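Local coordinates for putative diflavin flavoprotein A 3 (Synechocystis sp., PDB 6H0C) that probably passes electrons from NADH to oxygen, reducing it to water, as a modular flavodiiron protein, of which the metallo-hydrolase-like and flavodoxin-like core is present here, at residues 340-350 with 367-378; 255-263 with 303-314. All coordinates share one frame; numbering follows the deposited sequence.

Contacts 1 and 2 are two strand pairings in one five-stranded parallel sheet of the flavodoxin-like domain, whose strand order 2-1-3-4-5 is that of the flavodoxin fold. Contact 2 joins strand 257-262 to strand 309-313 and is complete before contact 1 opens with strand 341-348, which pairs with the edge strand 368-377. Their centres lie about 13 Å apart because strands 309-313 and 341-348 are themselves neighbours: Phe310 N lies 2.9 Å from Leu341 O, a probable hydrogen bond. Helices 268-281 and 382-404 pack against both. With that middle pairing, the contacts span four of the five strands, 286-291 lying beyond 257-262, and build the framework of an FMN-binding type of domain.

Contact 1 of 2, residues 340-350 with 367-378; sequences QLCGVFGSFGW and FSFGFDTIRVKF
The last beta-alpha-beta unit of the flavodoxin-like fold, strand 341-348, helix 353-364 and strand 368-377, closes here as a parallel pairing, the axes of 341-348 and 374-377 approaching to 4.8 Å at 15°. Two ladders make it. In the first, Cys342 N donates to Ser368 O (2.9 Å) and Gly370 N to Cys342 O (2.7 Å). The register then shifts by two residues, and Val344 O receives Ile374 N at 3.0 Å, followed by Val376 N on Gly346 O. At the shift a water accepts from Val344 N and donates to Phe371 O and Thr373 OG1, bridging the break. On the side facing helix 353-364, Cys342 SG stands anti to its backbone N (chi1 176°), which brings it obliquely to the Phe369 ring, 4.6 Å from the centroid. Further along, the Phe348 ring receives Arg375 CB at its edge, 3.7 Å from CE2, while Lys377 CG approaches CE1. The guanidinium of Arg375 has Thr373 CG2 against one face and forms salt bridges to Asp356 and Glu359; Glu359 also bonds Thr373 OG1. The edge strand is therefore held by backbone bonds on both sides of its break, by water within it, and by charge pairing to the crossover helix.

Contact 2 of 2, residues 255-263 with 303-314; sequences ALNVALIYA and AIGKSAGFIFGS
The Phe312 ring has Ile261 over one face, with CB 4.2 Å from the centroid and only 10° off the normal, a CH-pi contact; an edge-to-face partner, Phe362, comes from helix 353-364. CG1 of Ile261, anti to the carbonyl carbon (chi1 -59°), carries CD1 to 3.4 Å from Phe312 CE2, so the two side chains run side by side. Ile261 and Phe312 belong to the central parallel pair of the flavodoxin-like sheet, strands 257-262 and 309-313, whose short axes run 4.5 Å apart at 18°. The ladder is regular: Ala259 O accepts Ile311 N, Ile311 O accepts Ile261 N, and Ile261 O accepts Gly313 N. On the Phe312 side, Ala259 CB meets Ala303 CB (4.1 Å) and Ile304 CD1 (4.0 Å), so the end of helix 297-306 packs against the sheet. On the other side, Leu260 CD1 touches Ile311 CB at 3.9 Å and Val258 CG1 touches Ile311 CD1, and both Val258 and Ile311 pack on Phe395 of helix 382-404. Where the helix turns into the strand, Ala308 N donates to Asn257 O. The Asn257 amide and the Lys306 ammonium share Thr288 OG1, and a water that accepts from Lys306 NZ donates to Ala303 O and, at 2.6 Å, to Asn257 OD1.

Contact 1 of 2, residues 340-350 with 367-378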
# COMPACT_ATOMS: atom_id res chain seq x y z
N GLN A 340 12.24 -6.14 25.47
CA GLN A 340 11.67 -5.41 24.34
C GLN A 340 10.61 -4.43 24.83
O GLN A 340 9.79 -4.75 25.70
CB GLN A 340 11.07 -6.37 23.31
CG GLN A 340 12.10 -7.10 22.43
CD GLN A 340 11.60 -7.28 21.00
OE1 GLN A 340 10.89 -6.43 20.47
NE2 GLN A 340 11.98 -8.40 20.38
N LEU A 341 10.63 -3.23 24.27
CA LEU A 341 9.62 -2.22 24.57
C LEU A 341 8.32 -2.56 23.85
O LEU A 341 8.34 -3.01 22.69
CB LEU A 341 10.12 -0.84 24.18
CG LEU A 341 9.34 0.34 24.75
CD1 LEU A 341 9.38 0.30 26.26
CD2 LEU A 341 9.89 1.66 24.20
N CYS A 342 7.19 -2.36 24.52
CA CYS A 342 5.89 -2.77 24.00
C CYS A 342 4.96 -1.59 23.76
O CYS A 342 5.09 -0.54 24.39
CB CYS A 342 5.24 -3.76 24.97
SG CYS A 342 3.58 -4.26 24.50
N GLY A 343 4.00 -1.75 22.85
CA GLY A 343 2.99 -0.74 22.59
C GLY A 343 1.71 -1.35 22.05
O GLY A 343 1.75 -2.35 21.32
N VAL A 344 0.57 -0.76 22.39
CA VAL A 344 -0.73 -1.25 21.92
C VAL A 344 -1.62 -0.12 21.41
O VAL A 344 -1.74 0.93 22.05
CB VAL A 344 -1.47 -2.00 23.05
CG1 VAL A 344 -2.82 -2.51 22.55
CG2 VAL A 344 -0.62 -3.15 23.57
N PHE A 345 -2.25 -0.32 20.25
CA PHE A 345 -3.21 0.66 19.72
C PHE A 345 -4.36 -0.00 18.97
O PHE A 345 -4.30 -1.19 18.64
CB PHE A 345 -2.53 1.66 18.80
CG PHE A 345 -2.03 1.06 17.51
CD1 PHE A 345 -2.76 1.19 16.34
CD2 PHE A 345 -0.82 0.37 17.47
CE1 PHE A 345 -2.28 0.64 15.14
CE2 PHE A 345 -0.34 -0.18 16.28
CZ PHE A 345 -1.08 -0.05 15.12
N GLY A 346 -5.39 0.77 18.69
CA GLY A 346 -6.50 0.27 17.91
C GLY A 346 -7.66 1.24 17.77
O GLY A 346 -7.73 2.25 18.48
N SER A 347 -8.56 0.94 16.84
CA SER A 347 -9.83 1.65 16.72
C SER A 347 -10.95 0.69 17.09
O SER A 347 -10.77 -0.54 17.09
CB SER A 347 -10.06 2.17 15.31
OG SER A 347 -10.31 1.09 14.43
N PHE A 348 -12.11 1.24 17.40
CA PHE A 348 -13.27 0.41 17.67
C PHE A 348 -14.54 1.22 17.58
O PHE A 348 -14.51 2.45 17.63
CB PHE A 348 -13.16 -0.25 19.03
CG PHE A 348 -12.95 0.72 20.14
CD1 PHE A 348 -14.02 1.11 20.94
CD2 PHE A 348 -11.70 1.25 20.40
CE1 PHE A 348 -13.83 2.01 21.97
CE2 PHE A 348 -11.51 2.14 21.43
CZ PHE A 348 -12.57 2.52 22.21
N GLY A 349 -15.66 0.51 17.45
CA GLY A 349 -16.96 1.14 17.43
C GLY A 349 -17.34 1.49 18.84
O GLY A 349 -16.96 2.54 19.37
N TRP A 350 -18.09 0.60 19.47
CA TRP A 350 -18.54 0.87 20.83
C TRP A 350 -17.89 -0.09 21.83
O TRP A 350 -18.03 0.08 23.04
CB TRP A 350 -20.06 0.81 20.90
CG TRP A 350 -20.71 -0.28 20.08
CD1 TRP A 350 -20.51 -1.63 20.19
CD2 TRP A 350 -21.70 -0.11 19.05
NE1 TRP A 350 -21.30 -2.31 19.29
CE2 TRP A 350 -22.04 -1.40 18.58
CE3 TRP A 350 -22.33 1.00 18.48
CZ2 TRP A 350 -22.98 -1.60 17.56
CZ3 TRP A 350 -23.26 0.80 17.48
CH2 TRP A 350 -23.58 -0.50 17.03
N PHE A 367 6.19 -6.85 30.14
CA PHE A 367 6.74 -5.84 29.24
C PHE A 367 6.50 -4.44 29.76
O PHE A 367 5.49 -4.17 30.42
CB PHE A 367 6.15 -5.98 27.84
CG PHE A 367 6.48 -7.28 27.18
CD1 PHE A 367 7.67 -7.44 26.49
CD2 PHE A 367 5.61 -8.35 27.27
CE1 PHE A 367 7.98 -8.64 25.90
CE2 PHE A 367 5.92 -9.55 26.67
CZ PHE A 367 7.10 -9.70 25.99
N SER A 368 7.43 -3.54 29.46
CA SER A 368 7.22 -2.12 29.72
C SER A 368 6.66 -1.47 28.46
O SER A 368 6.93 -1.92 27.34
CB SER A 368 8.52 -1.45 30.14
OG SER A 368 9.07 -2.09 31.27
N PHE A 369 5.87 -0.42 28.65
CA PHE A 369 5.20 0.19 27.52
C PHE A 369 5.92 1.45 27.03
O PHE A 369 6.43 2.22 27.83
CB PHE A 369 3.75 0.47 27.89
CG PHE A 369 2.94 -0.79 28.09
CD1 PHE A 369 2.18 -1.32 27.04
CD2 PHE A 369 2.94 -1.45 29.30
CE1 PHE A 369 1.43 -2.48 27.21
CE2 PHE A 369 2.19 -2.61 29.48
CZ PHE A 369 1.44 -3.13 28.43
N GLY A 370 5.97 1.64 25.71
CA GLY A 370 6.70 2.75 25.11
C GLY A 370 5.86 3.99 24.85
O GLY A 370 6.40 5.07 24.61
N PHE A 371 4.55 3.82 24.87
CA PHE A 371 3.62 4.95 24.92
C PHE A 371 2.35 4.46 25.58
O PHE A 371 2.14 3.25 25.70
CB PHE A 371 3.34 5.54 23.53
CG PHE A 371 2.91 4.53 22.48
CD1 PHE A 371 3.69 4.30 21.37
CD2 PHE A 371 1.71 3.84 22.60
CE1 PHE A 371 3.30 3.39 20.40
CE2 PHE A 371 1.31 2.93 21.64
CZ PHE A 371 2.10 2.70 20.54
N ASP A 372 1.52 5.39 26.03
CA ASP A 372 0.25 5.01 26.62
C ASP A 372 -0.64 4.38 25.54
O ASP A 372 -0.72 4.89 24.42
CB ASP A 372 -0.43 6.22 27.25
CG ASP A 372 0.34 6.78 28.43
OD1 ASP A 372 0.90 5.97 29.20
OD2 ASP A 372 0.40 8.02 28.59
N THR A 373 -1.30 3.28 25.89
CA THR A 373 -2.17 2.56 24.97
C THR A 373 -3.13 3.50 24.25
O THR A 373 -3.77 4.35 24.87
CB THR A 373 -2.96 1.46 25.70
OG1 THR A 373 -2.05 0.48 26.19
CG2 THR A 373 -3.95 0.80 24.75
N ILE A 374 -3.22 3.35 22.93
CA ILE A 374 -4.01 4.24 22.10
C ILE A 374 -5.37 3.64 21.76
O ILE A 374 -5.45 2.56 21.16
CB ILE A 374 -3.27 4.57 20.80
CG1 ILE A 374 -2.07 5.47 21.09
CG2 ILE A 374 -4.20 5.23 19.81
CD1 ILE A 374 -1.13 5.59 19.92
N ARG A 375 -6.43 4.34 22.13
CA ARG A 375 -7.79 3.93 21.81
C ARG A 375 -8.49 5.01 20.99
O ARG A 375 -8.76 6.10 21.48
CB ARG A 375 -8.57 3.65 23.10
CG ARG A 375 -8.03 2.46 23.89
CD ARG A 375 -8.76 2.27 25.21
NE ARG A 375 -8.39 1.02 25.87
CZ ARG A 375 -7.38 0.90 26.73
NH1 ARG A 375 -6.63 1.95 27.03
NH2 ARG A 375 -7.12 -0.28 27.28
N VAL A 376 -8.78 4.70 19.73
CA VAL A 376 -9.45 5.64 18.83
C VAL A 376 -10.86 5.20 18.50
O VAL A 376 -11.05 4.18 17.83
CB VAL A 376 -8.68 5.81 17.52
CG1 VAL A 376 -9.42 6.78 16.60
CG2 VAL A 376 -7.27 6.29 17.79
N LYS A 377 -11.85 5.97 18.95
CA LYS A 377 -13.25 5.63 18.68
C LYS A 377 -13.75 6.20 17.34
O LYS A 377 -13.67 7.40 17.09
CB LYS A 377 -14.15 6.09 19.83
CG LYS A 377 -15.24 5.09 20.22
CD LYS A 377 -16.11 5.64 21.35
CE LYS A 377 -17.24 4.70 21.73
NZ LYS A 377 -18.12 5.31 22.77
N PHE A 378 -14.25 5.30 16.50
CA PHE A 378 -14.69 5.59 15.13
C PHE A 378 -13.57 6.22 14.29
O PHE A 378 -12.39 6.02 14.57
CB PHE A 378 -15.92 6.51 15.12
CG PHE A 378 -16.79 6.34 13.90
CD1 PHE A 378 -16.71 5.19 13.12
CD2 PHE A 378 -17.68 7.34 13.51
CE1 PHE A 378 -17.50 5.04 11.99
CE2 PHE A 378 -18.47 7.19 12.39
CZ PHE A 378 -18.38 6.04 11.63
O HOH W 1 9.83 -4.30 28.25
O HOH W 2 0.76 0.86 24.85

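Contact 2 of 2, residues 255-263 with 303-314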
# COMPACT_ATOMS: atom_id res chain seq x y z
N ALA A 255 20.22 1.44 13.55
CA ALA A 255 20.65 0.59 14.66
C ALA A 255 19.49 -0.11 15.35
O ALA A 255 19.62 -1.25 15.81
CB ALA A 255 21.44 1.41 15.68
N LEU A 256 18.36 0.58 15.43
CA LEU A 256 17.22 0.06 16.15
C LEU A 256 16.07 -0.24 15.19
O LEU A 256 15.93 0.41 14.15
CB LEU A 256 16.79 1.04 17.24
CG LEU A 256 17.81 1.17 18.38
CD1 LEU A 256 17.38 2.24 19.38
CD2 LEU A 256 18.03 -0.17 19.11
N ASN A 257 15.27 -1.23 15.55
CA ASN A 257 14.14 -1.64 14.72
C ASN A 257 12.90 -1.95 15.56
O ASN A 257 13.01 -2.51 16.66
CB ASN A 257 14.52 -2.85 13.87
CG ASN A 257 13.33 -3.45 13.14
OD1 ASN A 257 12.49 -4.11 13.75
ND2 ASN A 257 13.26 -3.23 11.82
N VAL A 258 11.73 -1.58 15.05
CA VAL A 258 10.48 -1.89 15.72
C VAL A 258 9.64 -2.81 14.85
O VAL A 258 9.45 -2.54 13.67
CB VAL A 258 9.65 -0.62 16.03
CG1 VAL A 258 8.26 -1.00 16.54
CG2 VAL A 258 10.38 0.27 17.04
N ALA A 259 9.16 -3.90 15.44
CA ALA A 259 8.21 -4.79 14.78
C ALA A 259 6.80 -4.25 15.03
O ALA A 259 6.35 -4.17 16.17
CB ALA A 259 8.34 -6.21 15.29
N LEU A 260 6.12 -3.86 13.95
CA LEU A 260 4.81 -3.25 14.06
C LEU A 260 3.80 -4.19 13.46
O LEU A 260 3.67 -4.29 12.24
CB LEU A 260 4.79 -1.89 13.35
CG LEU A 260 3.44 -1.20 13.12
CD1 LEU A 260 2.77 -0.91 14.44
CD2 LEU A 260 3.64 0.09 12.33
N ILE A 261 3.10 -4.90 14.33
CA ILE A 261 2.15 -5.92 13.93
C ILE A 261 0.73 -5.35 13.94
O ILE A 261 0.22 -4.99 15.01
CB ILE A 261 2.23 -7.14 14.88
CG1 ILE A 261 3.65 -7.71 14.85
CG2 ILE A 261 1.18 -8.17 14.52
CD1 ILE A 261 3.96 -8.69 15.96
N TYR A 262 0.09 -5.24 12.78
CA TYR A 262 -1.30 -4.80 12.75
C TYR A 262 -2.21 -5.81 12.06
O TYR A 262 -1.75 -6.66 11.30
CB TYR A 262 -1.43 -3.42 12.11
CG TYR A 262 -0.82 -3.26 10.74
CD1 TYR A 262 -1.53 -3.60 9.60
CD2 TYR A 262 0.46 -2.74 10.58
CE1 TYR A 262 -0.98 -3.44 8.34
CE2 TYR A 262 1.02 -2.58 9.32
CZ TYR A 262 0.29 -2.93 8.21
OH TYR A 262 0.83 -2.77 6.94
N ALA A 263 -3.51 -5.72 12.33
CA ALA A 263 -4.43 -6.81 12.00
C ALA A 263 -4.61 -7.04 10.49
O ALA A 263 -4.62 -8.19 10.05
CB ALA A 263 -5.78 -6.54 12.64
N ALA A 303 11.02 -11.00 12.63
CA ALA A 303 10.84 -9.60 12.98
C ALA A 303 11.10 -9.42 14.48
O ALA A 303 11.88 -8.55 14.87
CB ALA A 303 9.45 -9.12 12.61
N ILE A 304 10.46 -10.25 15.30
CA ILE A 304 10.61 -10.16 16.75
C ILE A 304 12.06 -10.47 17.18
O ILE A 304 12.59 -9.89 18.13
CB ILE A 304 9.64 -11.11 17.48
CG1 ILE A 304 8.19 -10.64 17.31
CG2 ILE A 304 9.99 -11.19 18.97
CD1 ILE A 304 7.94 -9.23 17.81
N GLY A 305 12.69 -11.37 16.44
CA GLY A 305 14.08 -11.73 16.69
C GLY A 305 15.07 -10.60 16.47
O GLY A 305 16.14 -10.60 17.08
N LYS A 306 14.74 -9.64 15.61
CA LYS A 306 15.67 -8.53 15.36
C LYS A 306 15.19 -7.17 15.91
O LYS A 306 15.89 -6.17 15.79
CB LYS A 306 15.97 -8.42 13.86
CG LYS A 306 15.01 -7.59 13.03
CD LYS A 306 15.38 -7.64 11.54
CE LYS A 306 14.57 -6.65 10.69
NZ LYS A 306 13.10 -6.93 10.70
N SER A 307 14.01 -7.13 16.53
CA SER A 307 13.46 -5.85 16.97
C SER A 307 13.87 -5.48 18.40
O SER A 307 14.15 -6.35 19.22
CB SER A 307 11.93 -5.84 16.87
OG SER A 307 11.35 -6.81 17.74
N ALA A 308 13.88 -4.18 18.67
CA ALA A 308 14.16 -3.66 20.00
C ALA A 308 12.84 -3.39 20.72
O ALA A 308 12.79 -3.30 21.95
CB ALA A 308 14.99 -2.38 19.92
N GLY A 309 11.78 -3.25 19.94
CA GLY A 309 10.44 -3.08 20.48
C GLY A 309 9.44 -3.66 19.50
O GLY A 309 9.78 -3.87 18.33
N PHE A 310 8.23 -3.93 19.97
CA PHE A 310 7.13 -4.34 19.10
C PHE A 310 5.85 -3.63 19.51
O PHE A 310 5.68 -3.24 20.67
CB PHE A 310 6.93 -5.87 19.14
CG PHE A 310 6.56 -6.41 20.51
CD1 PHE A 310 5.24 -6.50 20.90
CD2 PHE A 310 7.55 -6.84 21.38
CE1 PHE A 310 4.91 -6.99 22.15
CE2 PHE A 310 7.22 -7.35 22.63
CZ PHE A 310 5.90 -7.42 23.02
N ILE A 311 4.96 -3.46 18.54
CA ILE A 311 3.69 -2.76 18.74
C ILE A 311 2.57 -3.54 18.08
O ILE A 311 2.70 -3.95 16.93
CB ILE A 311 3.75 -1.35 18.14
CG1 ILE A 311 4.92 -0.55 18.74
CG2 ILE A 311 2.43 -0.63 18.32
CD1 ILE A 311 5.09 0.86 18.17
N PHE A 312 1.47 -3.76 18.81
CA PHE A 312 0.29 -4.44 18.26
C PHE A 312 -0.85 -3.45 18.01
O PHE A 312 -1.16 -2.61 18.87
CB PHE A 312 -0.21 -5.55 19.19
CG PHE A 312 0.40 -6.91 18.93
CD1 PHE A 312 -0.40 -7.99 18.56
CD2 PHE A 312 1.76 -7.13 19.09
CE1 PHE A 312 0.14 -9.25 18.35
CE2 PHE A 312 2.32 -8.40 18.87
CZ PHE A 312 1.50 -9.46 18.50
N GLY A 313 -1.47 -3.55 16.83
CA GLY A 313 -2.63 -2.75 16.49
C GLY A 313 -3.77 -3.67 16.10
O GLY A 313 -3.61 -4.54 15.24
N SER A 314 -4.93 -3.49 16.72
CA SER A 314 -6.03 -4.42 16.47
C SER A 314 -7.40 -3.75 16.55
O SER A 314 -7.64 -2.94 17.44
CB SER A 314 -5.97 -5.59 17.47
OG SER A 314 -7.05 -6.49 17.30
O HOH W 3 16.58 -3.46 16.79
O HOH W 4 11.69 -6.48 12.94